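Local atomic coordinates of uncharacterized protein (Sinorhizobium meliloti, PDB entry 4DNH), a protein that is of unknown function but folds as a TIM barrel and is probably an enzyme related to the dihydrodipicolinate synthases. Residues F33-F38 and E269-A274; A224-I229 and K248-Y253; S232-E237 and D256-A261; K238-R243 and A265-G270. One frame throughout, in Å; residues are numbered along the deposited sequence.

Interaction 1: residues F33-F38 and E269-A274; sequences FSRVAF and EGHSDA
The backbone N of V36 gives a nearly straight bond (165°) to OD1 of D273, 2.7 Å long. It comes from above the carboxylate plane. The other oxygen, OD2, pairs with R251, so a short aspartate bonds to the chains on both sides. Beyond it the backbones take over. A274 N binds V36 O at 3.0 Å and F38 N binds A274 O at 2.7 Å, setting A37 beside A274 in a parallel bridge; their small methyl groups suit the close strands, CB to CB 4.2 Å. This pairing joins strand 273-276 to strand 37-40 and closes the eight-stranded TIM barrel. Nearer the rim, the R35 chain bends at chi2 (-75°) and lays its guanidinium flat on the H271 ring, with centres 3.4 Å apart and planes at 10°. S34 O takes a bond from NH1 and I264 O one from NE, which limits the rotation of the group. An alanine in place of R35 is likely to leave the H271 face without its flat partner and both carbonyls without the donor that R35 gives them. The R35 end thus relies on stacking and carbonyl bonds, while D273 adds a charged link to the seam's backbone bonds.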
loop_
_atom_site.group_PDB
_atom_site.type_symbol
_atom_site.label_atom_id
_atom_site.label_comp_id
_atom_site.label_asym_id
_atom_site.label_seq_id
_atom_site.Cartn_x
_atom_site.Cartn_y
_atom_site.Cartn_z
ATOM N N PHE A 33 -8.535 -18.397 0.068
ATOM C CA PHE A 33 -7.679 -17.893 1.151
ATOM C C PHE A 33 -8.338 -18.035 2.520
ATOM O O PHE A 33 -9.568 -18.072 2.636
ATOM C CB PHE A 33 -7.314 -16.410 0.957
ATOM C CG PHE A 33 -6.806 -16.060 -0.414
ATOM C CD1 PHE A 33 -6.198 -17.012 -1.231
ATOM C CD2 PHE A 33 -6.908 -14.756 -0.873
ATOM C CE1 PHE A 33 -5.730 -16.677 -2.490
ATOM C CE2 PHE A 33 -6.434 -14.412 -2.122
ATOM C CZ PHE A 33 -5.840 -15.374 -2.933
ATOM N N SER A 34 -7.500 -18.092 3.550
ATOM C CA SER A 34 -7.949 -18.061 4.931
ATOM C C SER A 34 -7.590 -16.721 5.553
ATOM O O SER A 34 -7.508 -16.607 6.780
ATOM C CB SER A 34 -7.309 -19.201 5.729
ATOM O OG SER A 34 -5.896 -19.126 5.714
ATOM N N ARG A 35 -7.353 -15.722 4.699
ATOM C CA ARG A 35 -7.064 -14.358 5.133
ATOM C C ARG A 35 -7.812 -13.375 4.253
ATOM O O ARG A 35 -8.142 -13.707 3.116
ATOM C CB ARG A 35 -5.569 -14.064 5.011
ATOM C CG ARG A 35 -4.658 -14.919 5.879
ATOM C CD ARG A 35 -4.702 -14.497 7.331
ATOM N NE ARG A 35 -3.841 -15.343 8.154
ATOM C CZ ARG A 35 -4.234 -16.474 8.732
ATOM N NH1 ARG A 35 -5.481 -16.906 8.587
ATOM N NH2 ARG A 35 -3.377 -17.179 9.455
ATOM N N VAL A 36 -8.061 -12.171 4.778
ATOM C CA VAL A 36 -8.507 -11.014 3.981
ATOM C C VAL A 36 -7.322 -10.117 3.592
ATOM O O VAL A 36 -6.739 -9.417 4.437
ATOM C CB VAL A 36 -9.565 -10.179 4.732
ATOM C CG1 VAL A 36 -10.025 -9.000 3.879
ATOM C CG2 VAL A 36 -10.751 -11.050 5.110
ATOM N N ALA A 37 -6.978 -10.136 2.305
ATOM C CA ALA A 37 -5.766 -9.500 1.797
ATOM C C ALA A 37 -6.086 -8.460 0.755
ATOM O O ALA A 37 -6.744 -8.765 -0.240
ATOM C CB ALA A 37 -4.843 -10.542 1.202
ATOM N N PHE A 38 -5.603 -7.236 0.984
ATOM C CA PHE A 38 -5.677 -6.146 0.022
ATOM C C PHE A 38 -4.278 -5.814 -0.452
ATOM O O PHE A 38 -3.324 -5.813 0.336
ATOM C CB PHE A 38 -6.147 -4.863 0.696
ATOM C CG PHE A 38 -7.604 -4.828 1.037
ATOM C CD1 PHE A 38 -8.053 -5.289 2.267
ATOM C CD2 PHE A 38 -8.514 -4.258 0.165
ATOM C CE1 PHE A 38 -9.399 -5.224 2.595
ATOM C CE2 PHE A 38 -9.856 -4.184 0.496
ATOM C CZ PHE A 38 -10.300 -4.672 1.708
ATOM N N GLU A 269 -1.338 -17.155 19.399
ATOM C CA GLU A 269 -2.388 -16.303 19.984
ATOM C C GLU A 269 -3.313 -15.728 18.918
ATOM O O GLU A 269 -4.521 -15.603 19.128
ATOM C CB GLU A 269 -1.784 -15.166 20.826
ATOM C CG GLU A 269 -0.981 -15.610 22.055
ATOM C CD GLU A 269 -1.844 -16.033 23.241
ATOM O OE1 GLU A 269 -3.093 -16.008 23.144
ATOM O OE2 GLU A 269 -1.268 -16.398 24.291
ATOM N N GLY A 270 -2.739 -15.382 17.772
ATOM C CA GLY A 270 -3.524 -14.847 16.671
ATOM C C GLY A 270 -2.735 -14.687 15.392
ATOM O O GLY A 270 -1.541 -14.953 15.339
ATOM N N HIS A 271 -3.424 -14.261 14.351
ATOM C CA HIS A 271 -2.774 -13.870 13.116
ATOM C C HIS A 271 -3.191 -12.474 12.758
ATOM O O HIS A 271 -4.012 -11.870 13.460
ATOM C CB HIS A 271 -3.073 -14.866 11.995
ATOM C CG HIS A 271 -4.545 -15.145 11.780
ATOM N ND1 HIS A 271 -5.381 -14.254 11.203
ATOM C CD2 HIS A 271 -5.311 -16.288 12.048
ATOM C CE1 HIS A 271 -6.620 -14.785 11.131
ATOM N NE2 HIS A 271 -6.574 -16.032 11.645
ATOM N N SER A 272 -2.609 -11.918 11.698
ATOM C CA SER A 272 -3.197 -10.721 11.100
ATOM C C SER A 272 -3.520 -10.896 9.623
ATOM O O SER A 272 -2.932 -11.739 8.937
ATOM C CB SER A 272 -2.389 -9.433 11.369
ATOM O OG SER A 272 -0.999 -9.650 11.454
ATOM N N ASP A 273 -4.492 -10.104 9.167
ATOM C CA ASP A 273 -4.844 -9.995 7.760
ATOM C C ASP A 273 -3.875 -9.029 7.054
ATOM O O ASP A 273 -2.799 -8.749 7.579
ATOM C CB ASP A 273 -6.311 -9.577 7.631
ATOM C CG ASP A 273 -7.271 -10.693 8.042
ATOM O OD1 ASP A 273 -7.273 -11.748 7.366
ATOM O OD2 ASP A 273 -8.019 -10.516 9.035
ATOM N N ALA A 274 -4.224 -8.532 5.873
ATOM C CA ALA A 274 -3.237 -7.817 5.069
ATOM C C ALA A 274 -3.793 -6.681 4.237
ATOM O O ALA A 274 -4.811 -6.815 3.576
ATOM C CB ALA A 274 -2.479 -8.785 4.178
#

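Interaction 2: residues A224-I229 and K248-Y253; sequences AKVDGI and KGVRMY
Y253 lies along D227-I229, and each part of its side chain meets something. CB sits 3.7 Å from I229 O, the carbonyl that also accepts the bond from Y253 N at 2.8 Å. With CG anti to the carbonyl carbon (chi1 -71°), the ring runs back past G228, whose CA is 4.0 Å from CE2. A CB on G228 would collide with CE2 and with R251 O, so the ring edge fits only because no side chain stands there. At the tip, OH donates to D227 OD2 at 2.8 Å on the syn lone pair, in the plane of the ring; OD2 also pairs with R152. These residues belong to neighbouring parallel strands, 226-232 and 251-254, of a beta-alpha-beta unit of the TIM barrel, connected through helix 236-243. The strands are stitched by R251 N to D227 O (2.8 Å) and I229 N to R251 O (3.0 Å), the latter nearly along the C=O axis. On the helix-facing side V226 CG1 meets V250 CG1 at 4.0 Å, branched residues filling the layer between sheet and helices, and I229 and selenomethionine M252 both pack on M242. R251, extended from CG to NE, carries its guanidinium away from D227 to a salt bridge with D273.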
loop_
_atom_site.group_PDB
_atom_site.type_symbol
_atom_site.label_atom_id
_atom_site.label_comp_id
_atom_site.label_asym_id
_atom_site.label_seq_id
_atom_site.Cartn_x
_atom_site.Cartn_y
_atom_site.Cartn_z
ATOM N N ALA A 224 -18.471 -1.733 16.261
ATOM C CA ALA A 224 -19.405 -2.105 15.183
ATOM C C ALA A 224 -19.153 -1.310 13.894
ATOM O O ALA A 224 -19.350 -1.819 12.793
ATOM C CB ALA A 224 -20.850 -1.945 15.638
ATOM N N LYS A 225 -18.708 -0.067 14.045
ATOM C CA LYS A 225 -18.376 0.787 12.913
ATOM C C LYS A 225 -16.952 0.618 12.384
ATOM O O LYS A 225 -16.538 1.355 11.493
ATOM C CB LYS A 225 -18.638 2.257 13.254
ATOM C CG LYS A 225 -19.702 2.905 12.387
ATOM C CD LYS A 225 -21.117 2.632 12.867
ATOM C CE LYS A 225 -22.134 3.336 11.977
ATOM N NZ LYS A 225 -21.865 4.800 11.877
ATOM N N VAL A 226 -16.208 -0.346 12.928
ATOM C CA VAL A 226 -14.801 -0.546 12.549
ATOM C C VAL A 226 -14.534 -1.992 12.127
ATOM O O VAL A 226 -14.478 -2.891 12.964
ATOM C CB VAL A 226 -13.837 -0.104 13.685
ATOM C CG1 VAL A 226 -12.392 -0.478 13.373
ATOM C CG2 VAL A 226 -13.940 1.399 13.922
ATOM N N ASP A 227 -14.377 -2.205 10.824
ATOM C CA ASP A 227 -14.025 -3.519 10.284
ATOM C C ASP A 227 -12.603 -3.897 10.686
ATOM O O ASP A 227 -12.347 -5.046 11.053
ATOM C CB ASP A 227 -14.186 -3.536 8.759
ATOM C CG ASP A 227 -13.756 -4.864 8.122
ATOM O OD1 ASP A 227 -14.519 -5.856 8.199
ATOM O OD2 ASP A 227 -12.661 -4.906 7.515
ATOM N N GLY A 228 -11.684 -2.930 10.643
ATOM C CA GLY A 228 -10.302 -3.190 11.049
ATOM C C GLY A 228 -9.382 -1.995 11.237
ATOM O O GLY A 228 -9.791 -0.846 11.064
ATOM N N ILE A 229 -8.137 -2.272 11.614
ATOM C CA ILE A 229 -7.098 -1.238 11.688
ATOM C C ILE A 229 -5.883 -1.688 10.887
ATOM O O ILE A 229 -5.472 -2.854 10.980
ATOM C CB ILE A 229 -6.721 -0.837 13.150
ATOM C CG1 ILE A 229 -5.371 -0.138 13.200
ATOM C CG2 ILE A 229 -6.672 -2.038 14.085
ATOM C CD1 ILE A 229 -5.220 0.817 14.359
ATOM N N LYS A 248 -13.609 -7.987 19.801
ATOM C CA LYS A 248 -14.279 -8.993 18.955
ATOM C C LYS A 248 -14.745 -8.429 17.588
ATOM O O LYS A 248 -15.462 -7.428 17.528
ATOM C CB LYS A 248 -15.426 -9.650 19.755
ATOM C CG LYS A 248 -16.704 -10.011 18.999
ATOM C CD LYS A 248 -16.633 -11.367 18.311
ATOM C CE LYS A 248 -17.910 -11.647 17.531
ATOM N NZ LYS A 248 -17.777 -12.872 16.696
ATOM N N GLY A 249 -14.296 -9.057 16.501
ATOM C CA GLY A 249 -14.720 -8.673 15.142
ATOM C C GLY A 249 -14.086 -7.423 14.543
ATOM O O GLY A 249 -14.573 -6.872 13.546
ATOM N N VAL A 250 -13.000 -6.965 15.154
ATOM C CA VAL A 250 -12.213 -5.866 14.613
ATOM C C VAL A 250 -10.914 -6.491 14.097
ATOM O O VAL A 250 -10.088 -6.941 14.890
ATOM C CB VAL A 250 -11.961 -4.764 15.681
ATOM C CG1 VAL A 250 -10.984 -3.719 15.170
ATOM C CG2 VAL A 250 -13.267 -4.093 16.092
ATOM N N ARG A 251 -10.749 -6.556 12.773
ATOM C CA ARG A 251 -9.563 -7.198 12.183
ATOM C C ARG A 251 -8.264 -6.371 12.286
ATOM O O ARG A 251 -8.298 -5.138 12.339
ATOM C CB ARG A 251 -9.811 -7.531 10.723
ATOM C CG ARG A 251 -10.922 -8.519 10.438
ATOM C CD ARG A 251 -11.059 -8.647 8.926
ATOM N NE ARG A 251 -12.007 -9.681 8.501
ATOM C CZ ARG A 251 -11.795 -10.998 8.567
ATOM N NH1 ARG A 251 -10.660 -11.501 9.067
ATOM N NH2 ARG A 251 -12.746 -11.817 8.134
HETATM N N MSE A 252 -7.123 -7.062 12.313
HETATM C CA MSE A 252 -5.804 -6.414 12.236
HETATM C C MSE A 252 -5.294 -6.579 10.831
HETATM O O MSE A 252 -4.983 -7.696 10.389
HETATM C CB MSE A 252 -4.832 -7.036 13.239
HETATM C CG MSE A 252 -3.372 -6.581 13.114
HETATM SE SE MSE A 252 -3.110 -4.634 13.366
HETATM C CE MSE A 252 -3.129 -4.549 15.335
ATOM N N TYR A 253 -5.228 -5.477 10.093
ATOM C CA TYR A 253 -4.651 -5.531 8.758
ATOM C C TYR A 253 -3.195 -5.108 8.865
ATOM O O TYR A 253 -2.903 -3.977 9.277
ATOM C CB TYR A 253 -5.408 -4.630 7.782
ATOM C CG TYR A 253 -6.807 -5.120 7.401
ATOM C CD1 TYR A 253 -6.981 -6.121 6.441
ATOM C CD2 TYR A 253 -7.953 -4.558 7.983
ATOM C CE1 TYR A 253 -8.243 -6.558 6.086
ATOM C CE2 TYR A 253 -9.219 -4.989 7.631
ATOM C CZ TYR A 253 -9.360 -5.990 6.683
ATOM O OH TYR A 253 -10.614 -6.437 6.331
#

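Interaction 3: residues S232-E237 and D256-A261; sequences SLLSKE and DDFNYA. With GOL (glycerol), chain B.
L234 and F258 make the apolar part of this contact: CD1 of the leucine meets CD1 of the ring at 3.6 Å, the two side chains crossing at about a right angle. The second methyl of L234, CD2, rests against the start of the facing loop, 3.7 Å from D257 N. A forked side chain suits the place, since one branch serves the ring and the other the backbone. Further along, the aliphatic root of K236 lies against the amide of N259, CB to ND2 3.4 Å, while the far end of the lysine leads away to a long, weak ion pair with E262.

Within 256-261 polar bonds shape the loop. D256 holds its CG anti to the backbone N (chi1 -166°), which turns the carboxylate so that OD1 accepts from F258 N at 3.0 Å, an Asx turn. The N259 amide adds weak bonds to both carboxylate oxygens, through the same ND2 that K236 touches. With an alanine here, F258 N and the N259 amide would probably lose their acceptor, and the loop carrying F258 against L234 would be freer to shift.

A third kind of contact runs through a glycerol, probably from the crystallisation liquor. S232 OG donates to its O2 at 2.6 Å, and its O3 donates to D257 OD2, also at 2.6 Å; K230, G255 and G277 bind it too. The segments begin at or just after the C-terminal ends of strands 226-232 and 251-254, so the glycerol sits there, where TIM-barrel enzymes keep their active sites; the polar pocket is consistent with such a site.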
loop_
_atom_site.group_PDB
_atom_site.type_symbol
_atom_site.label_atom_id
_atom_site.label_comp_id
_atom_site.label_asym_id
_atom_site.label_seq_id
_atom_site.Cartn_x
_atom_site.Cartn_y
_atom_site.Cartn_z
ATOM N N SER A 232 0.919 0.930 10.046
ATOM C CA SER A 232 2.065 1.156 9.173
ATOM C C SER A 232 3.167 1.870 9.942
ATOM O O SER A 232 3.544 2.995 9.611
ATOM C CB SER A 232 1.648 2.009 7.984
ATOM O OG SER A 232 0.906 1.253 7.052
ATOM N N LEU A 233 3.656 1.211 10.986
ATOM C CA LEU A 233 4.698 1.743 11.851
ATOM C C LEU A 233 6.000 0.983 11.663
ATOM O O LEU A 233 7.029 1.360 12.216
ATOM C CB LEU A 233 4.279 1.599 13.307
ATOM C CG LEU A 233 3.044 2.328 13.811
ATOM C CD1 LEU A 233 3.051 2.246 15.327
ATOM C CD2 LEU A 233 3.049 3.780 13.360
ATOM N N LEU A 234 5.935 -0.109 10.908
ATOM C CA LEU A 234 7.062 -1.029 10.705
ATOM C C LEU A 234 7.768 -1.446 12.008
ATOM O O LEU A 234 8.989 -1.613 12.050
ATOM C CB LEU A 234 8.052 -0.468 9.683
ATOM C CG LEU A 234 7.557 -0.050 8.298
ATOM C CD1 LEU A 234 8.762 0.202 7.413
ATOM C CD2 LEU A 234 6.641 -1.090 7.656
ATOM N N SER A 235 6.976 -1.592 13.067
ATOM C CA SER A 235 7.446 -2.053 14.363
ATOM C C SER A 235 6.641 -3.310 14.649
ATOM O O SER A 235 5.516 -3.243 15.141
ATOM C CB SER A 235 7.187 -0.985 15.433
ATOM O OG SER A 235 8.152 -1.027 16.483
ATOM N N LYS A 236 7.221 -4.455 14.303
ATOM C CA LYS A 236 6.555 -5.753 14.400
ATOM C C LYS A 236 6.065 -6.107 15.828
ATOM O O LYS A 236 4.966 -6.655 15.996
ATOM C CB LYS A 236 7.466 -6.831 13.799
ATOM C CG LYS A 236 7.320 -8.224 14.368
ATOM C CD LYS A 236 8.575 -9.025 14.090
ATOM C CE LYS A 236 8.989 -9.798 15.328
ATOM N NZ LYS A 236 10.220 -10.600 15.093
ATOM N N GLU A 237 6.855 -5.775 16.851
ATOM C CA GLU A 237 6.402 -6.001 18.228
ATOM C C GLU A 237 5.167 -5.170 18.572
ATOM O O GLU A 237 4.334 -5.601 19.368
ATOM C CB GLU A 237 7.516 -5.813 19.282
ATOM C CG GLU A 237 8.555 -4.748 18.963
ATOM C CD GLU A 237 8.141 -3.325 19.324
ATOM O OE1 GLU A 237 7.983 -2.503 18.396
ATOM O OE2 GLU A 237 7.991 -3.018 20.527
ATOM N N ASP A 256 2.766 -3.702 7.631
ATOM C CA ASP A 256 4.181 -3.914 7.846
ATOM C C ASP A 256 4.785 -4.673 6.668
ATOM O O ASP A 256 4.763 -5.910 6.633
ATOM C CB ASP A 256 4.368 -4.681 9.159
ATOM C CG ASP A 256 5.791 -4.660 9.667
ATOM O OD1 ASP A 256 6.715 -4.787 8.842
ATOM O OD2 ASP A 256 5.981 -4.544 10.905
ATOM N N ASP A 257 5.333 -3.927 5.712
ATOM C CA ASP A 257 5.995 -4.526 4.544
ATOM C C ASP A 257 7.377 -5.137 4.841
ATOM O O ASP A 257 8.015 -5.694 3.942
ATOM C CB ASP A 257 6.105 -3.500 3.407
ATOM C CG ASP A 257 4.744 -2.915 2.989
ATOM O OD1 ASP A 257 4.022 -3.562 2.195
ATOM O OD2 ASP A 257 4.414 -1.793 3.436
ATOM N N PHE A 258 7.842 -5.038 6.089
ATOM C CA PHE A 258 9.094 -5.687 6.502
ATOM C C PHE A 258 8.867 -7.078 7.082
ATOM O O PHE A 258 9.754 -7.932 7.028
ATOM C CB PHE A 258 9.812 -4.838 7.545
ATOM C CG PHE A 258 10.835 -3.911 6.977
ATOM C CD1 PHE A 258 10.451 -2.802 6.231
ATOM C CD2 PHE A 258 12.190 -4.128 7.218
ATOM C CE1 PHE A 258 11.397 -1.938 5.709
ATOM C CE2 PHE A 258 13.147 -3.264 6.705
ATOM C CZ PHE A 258 12.745 -2.170 5.948
ATOM N N ASN A 259 7.662 -7.297 7.613
ATOM C CA ASN A 259 7.354 -8.442 8.474
ATOM C C ASN A 259 6.065 -9.205 8.184
ATOM O O ASN A 259 5.658 -10.061 8.981
ATOM C CB ASN A 259 7.326 -7.946 9.900
ATOM C CG ASN A 259 8.687 -7.493 10.352
ATOM O OD1 ASN A 259 9.643 -8.260 10.289
ATOM N ND2 ASN A 259 8.798 -6.232 10.759
ATOM N N TYR A 260 5.448 -8.903 7.042
ATOM C CA TYR A 260 4.169 -9.478 6.620
ATOM C C TYR A 260 4.046 -11.013 6.674
ATOM O O TYR A 260 3.021 -11.536 7.123
ATOM C CB TYR A 260 3.795 -8.960 5.225
ATOM C CG TYR A 260 4.830 -9.205 4.141
ATOM C CD1 TYR A 260 5.926 -8.351 3.980
ATOM C CD2 TYR A 260 4.698 -10.282 3.257
ATOM C CE1 TYR A 260 6.871 -8.578 2.986
ATOM C CE2 TYR A 260 5.636 -10.519 2.259
ATOM C CZ TYR A 260 6.725 -9.666 2.124
ATOM O OH TYR A 260 7.661 -9.907 1.123
ATOM N N ALA A 261 5.064 -11.737 6.223
ATOM C CA ALA A 261 4.992 -13.204 6.222
ATOM C C ALA A 261 4.780 -13.753 7.635
ATOM O O ALA A 261 3.856 -14.542 7.854
ATOM C CB ALA A 261 6.227 -13.817 5.574
HETATM C C1 GOL B . 2.236 2.339 3.931
HETATM O O1 GOL B . 0.824 2.453 4.126
HETATM C C2 GOL B . 2.597 0.864 3.833
HETATM O O2 GOL B . 2.123 0.166 5.003
HETATM C C3 GOL B . 1.997 0.280 2.559
HETATM O O3 GOL B . 2.013 -1.152 2.641
#

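Interaction 4: residues K238-R243 and A265-G270; sequences KEIVMR and AGDEEG
R243 and D267 form the salt bridge at the centre of this contact, NH2 to OD2 at 2.9 Å. The carboxylate oxygen lies at the edge of the guanidinium, in its plane, but the two planes stand 86° apart and the bond is bent (142°), so its hydrogen-bond part is weak. Over one face of the guanidinium, offset toward the rim, comes G270 O, 3.7 Å from NH2. I240 adds a methyl, CG2, 3.8 Å from D267 OD2, so the acid is met by charge and by hydrocarbon from the same helix.

The arginine reaches across because its CG sits between the backbone N and the carbonyl carbon (chi1 69°) and the chain is extended from there to NE. Here the C-terminal part of helix 236-243 meets the loop between helix 260-265 and strand 273-276, at the N-terminal end of the TIM-barrel strands, where helices return to the sheet.

The loop is shaped by the same aspartate. Its OD1 accepts from G270 N at 3.0 Å, an Asx motif, and weakly from E269 N, while D267 N binds G270 O at 2.7 Å. G266 leaves the preceding helix with positive phi, and a CB on it would run into G270 O; glycine avoids both difficulties. Farther out, R244 gives D267 OD2 a second salt bridge. The other terminal nitrogen, R243 NH1, is held by L263 O and S272 OG, and E239 binds S272 OG from one helical turn earlier.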
loop_
_atom_site.group_PDB
_atom_site.type_symbol
_atom_site.label_atom_id
_atom_site.label_comp_id
_atom_site.label_asym_id
_atom_site.label_seq_id
_atom_site.Cartn_x
_atom_site.Cartn_y
_atom_site.Cartn_z
ATOM N N LYS A 238 5.041 -3.997 17.964
ATOM C CA LYS A 238 3.928 -3.119 18.279
ATOM C C LYS A 238 2.607 -3.647 17.718
ATOM O O LYS A 238 1.556 -3.471 18.346
ATOM C CB LYS A 238 4.209 -1.679 17.849
ATOM C CG LYS A 238 5.008 -0.888 18.884
ATOM C CD LYS A 238 5.527 0.434 18.337
ATOM C CE LYS A 238 6.634 1.001 19.208
ATOM N NZ LYS A 238 7.892 0.207 19.104
ATOM N N GLU A 239 2.677 -4.328 16.572
ATOM C CA GLU A 239 1.513 -4.946 15.951
ATOM C C GLU A 239 1.004 -6.158 16.757
ATOM O O GLU A 239 -0.205 -6.297 17.003
ATOM C CB GLU A 239 1.818 -5.348 14.496
ATOM C CG GLU A 239 0.588 -5.763 13.712
ATOM C CD GLU A 239 0.847 -6.107 12.246
ATOM O OE1 GLU A 239 1.754 -5.511 11.620
ATOM O OE2 GLU A 239 0.118 -6.971 11.704
ATOM N N ILE A 240 1.930 -7.028 17.153
ATOM C CA ILE A 240 1.600 -8.248 17.878
ATOM C C ILE A 240 0.924 -7.887 19.189
ATOM O O ILE A 240 -0.106 -8.473 19.539
ATOM C CB ILE A 240 2.843 -9.145 18.092
ATOM C CG1 ILE A 240 3.293 -9.724 16.732
ATOM C CG2 ILE A 240 2.549 -10.251 19.094
ATOM C CD1 ILE A 240 4.598 -10.494 16.741
ATOM N N VAL A 241 1.474 -6.887 19.878
ATOM C CA VAL A 241 0.897 -6.413 21.138
ATOM C C VAL A 241 -0.488 -5.808 20.928
ATOM O O VAL A 241 -1.342 -5.876 21.813
ATOM C CB VAL A 241 1.837 -5.431 21.889
ATOM C CG1 VAL A 241 1.135 -4.764 23.070
ATOM C CG2 VAL A 241 3.095 -6.152 22.368
HETATM N N MSE A 242 -0.730 -5.252 19.751
HETATM C CA MSE A 242 -1.989 -4.562 19.517
HETATM C C MSE A 242 -3.074 -5.483 19.061
HETATM O O MSE A 242 -4.223 -5.341 19.482
HETATM C CB MSE A 242 -1.803 -3.440 18.521
HETATM C CG MSE A 242 -2.897 -2.426 18.794
HETATM SE SE MSE A 242 -2.807 -1.116 17.345
HETATM C CE MSE A 242 -4.038 0.200 18.141
ATOM N N ARG A 243 -2.725 -6.445 18.213
ATOM C CA ARG A 243 -3.715 -7.388 17.693
ATOM C C ARG A 243 -4.306 -8.331 18.758
ATOM O O ARG A 243 -5.331 -8.973 18.524
ATOM C CB ARG A 243 -3.151 -8.170 16.506
ATOM C CG ARG A 243 -2.047 -9.149 16.844
ATOM C CD ARG A 243 -1.651 -9.924 15.606
ATOM N NE ARG A 243 -0.593 -10.872 15.915
ATOM C CZ ARG A 243 0.140 -11.527 15.015
ATOM N NH1 ARG A 243 -0.054 -11.350 13.715
ATOM N NH2 ARG A 243 1.088 -12.362 15.430
ATOM N N ALA A 265 0.923 -15.272 8.848
ATOM C CA ALA A 265 0.891 -16.637 9.399
ATOM C C ALA A 265 0.488 -16.634 10.879
ATOM O O ALA A 265 -0.220 -17.522 11.339
ATOM C CB ALA A 265 2.236 -17.332 9.213
ATOM N N GLY A 266 0.939 -15.625 11.618
ATOM C CA GLY A 266 0.554 -15.462 13.022
ATOM C C GLY A 266 1.281 -16.346 14.021
ATOM O O GLY A 266 2.157 -17.137 13.667
ATOM N N ASP A 267 0.909 -16.193 15.285
ATOM C CA ASP A 267 1.469 -16.990 16.360
ATOM C C ASP A 267 0.412 -17.878 17.006
ATOM O O ASP A 267 -0.680 -18.062 16.461
ATOM C CB ASP A 267 2.161 -16.100 17.408
ATOM C CG ASP A 267 1.452 -14.758 17.632
ATOM O OD1 ASP A 267 0.198 -14.718 17.712
ATOM O OD2 ASP A 267 2.176 -13.738 17.751
ATOM N N GLU A 268 0.761 -18.421 18.169
ATOM C CA GLU A 268 -0.123 -19.251 18.972
ATOM C C GLU A 268 -1.282 -18.471 19.621
ATOM O O GLU A 268 -2.109 -19.067 20.319
ATOM C CB GLU A 268 0.698 -19.980 20.048
ATOM C CG GLU A 268 1.656 -21.031 19.490
ATOM C CD GLU A 268 2.652 -21.561 20.511
ATOM O OE1 GLU A 268 2.243 -21.928 21.637
ATOM O OE2 GLU A 268 3.855 -21.628 20.175
ATOM N N GLU A 269 -1.338 -17.155 19.399
ATOM C CA GLU A 269 -2.388 -16.303 19.984
ATOM C C GLU A 269 -3.313 -15.728 18.918
ATOM O O GLU A 269 -4.521 -15.603 19.128
ATOM C CB GLU A 269 -1.784 -15.166 20.826
ATOM C CG GLU A 269 -0.981 -15.610 22.055
ATOM C CD GLU A 269 -1.844 -16.033 23.241
ATOM O OE1 GLU A 269 -3.093 -16.008 23.144
ATOM O OE2 GLU A 269 -1.268 -16.398 24.291
ATOM N N GLY A 270 -2.739 -15.382 17.772
ATOM C CA GLY A 270 -3.524 -14.847 16.671
ATOM C C GLY A 270 -2.735 -14.687 15.392
ATOM O O GLY A 270 -1.541 -14.953 15.339
#

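Overall arrangement
From the N terminus, 33-38 opens the longest loop, shut only at 269-274 by interaction 1, which joins the first barrel strand to the last. Interactions 2 and 3 fall wholly within it; interaction 4 begins within it and ends on the same stretch, sharing E269 and G270. The starts 224-229, 232-237 and 238-243 are followed in the same order by the ends 248-253, 256-261 and 265-270, so interactions 2, 3 and 4 all cross one another. Interaction 2 pairs two strands, interaction 3 the loops beyond their C-terminal ends, and interaction 4 joins a helix to a loop at the opposite, N-terminal rim. Interactions 1 and 2 meet where D273 joins R251 and M252.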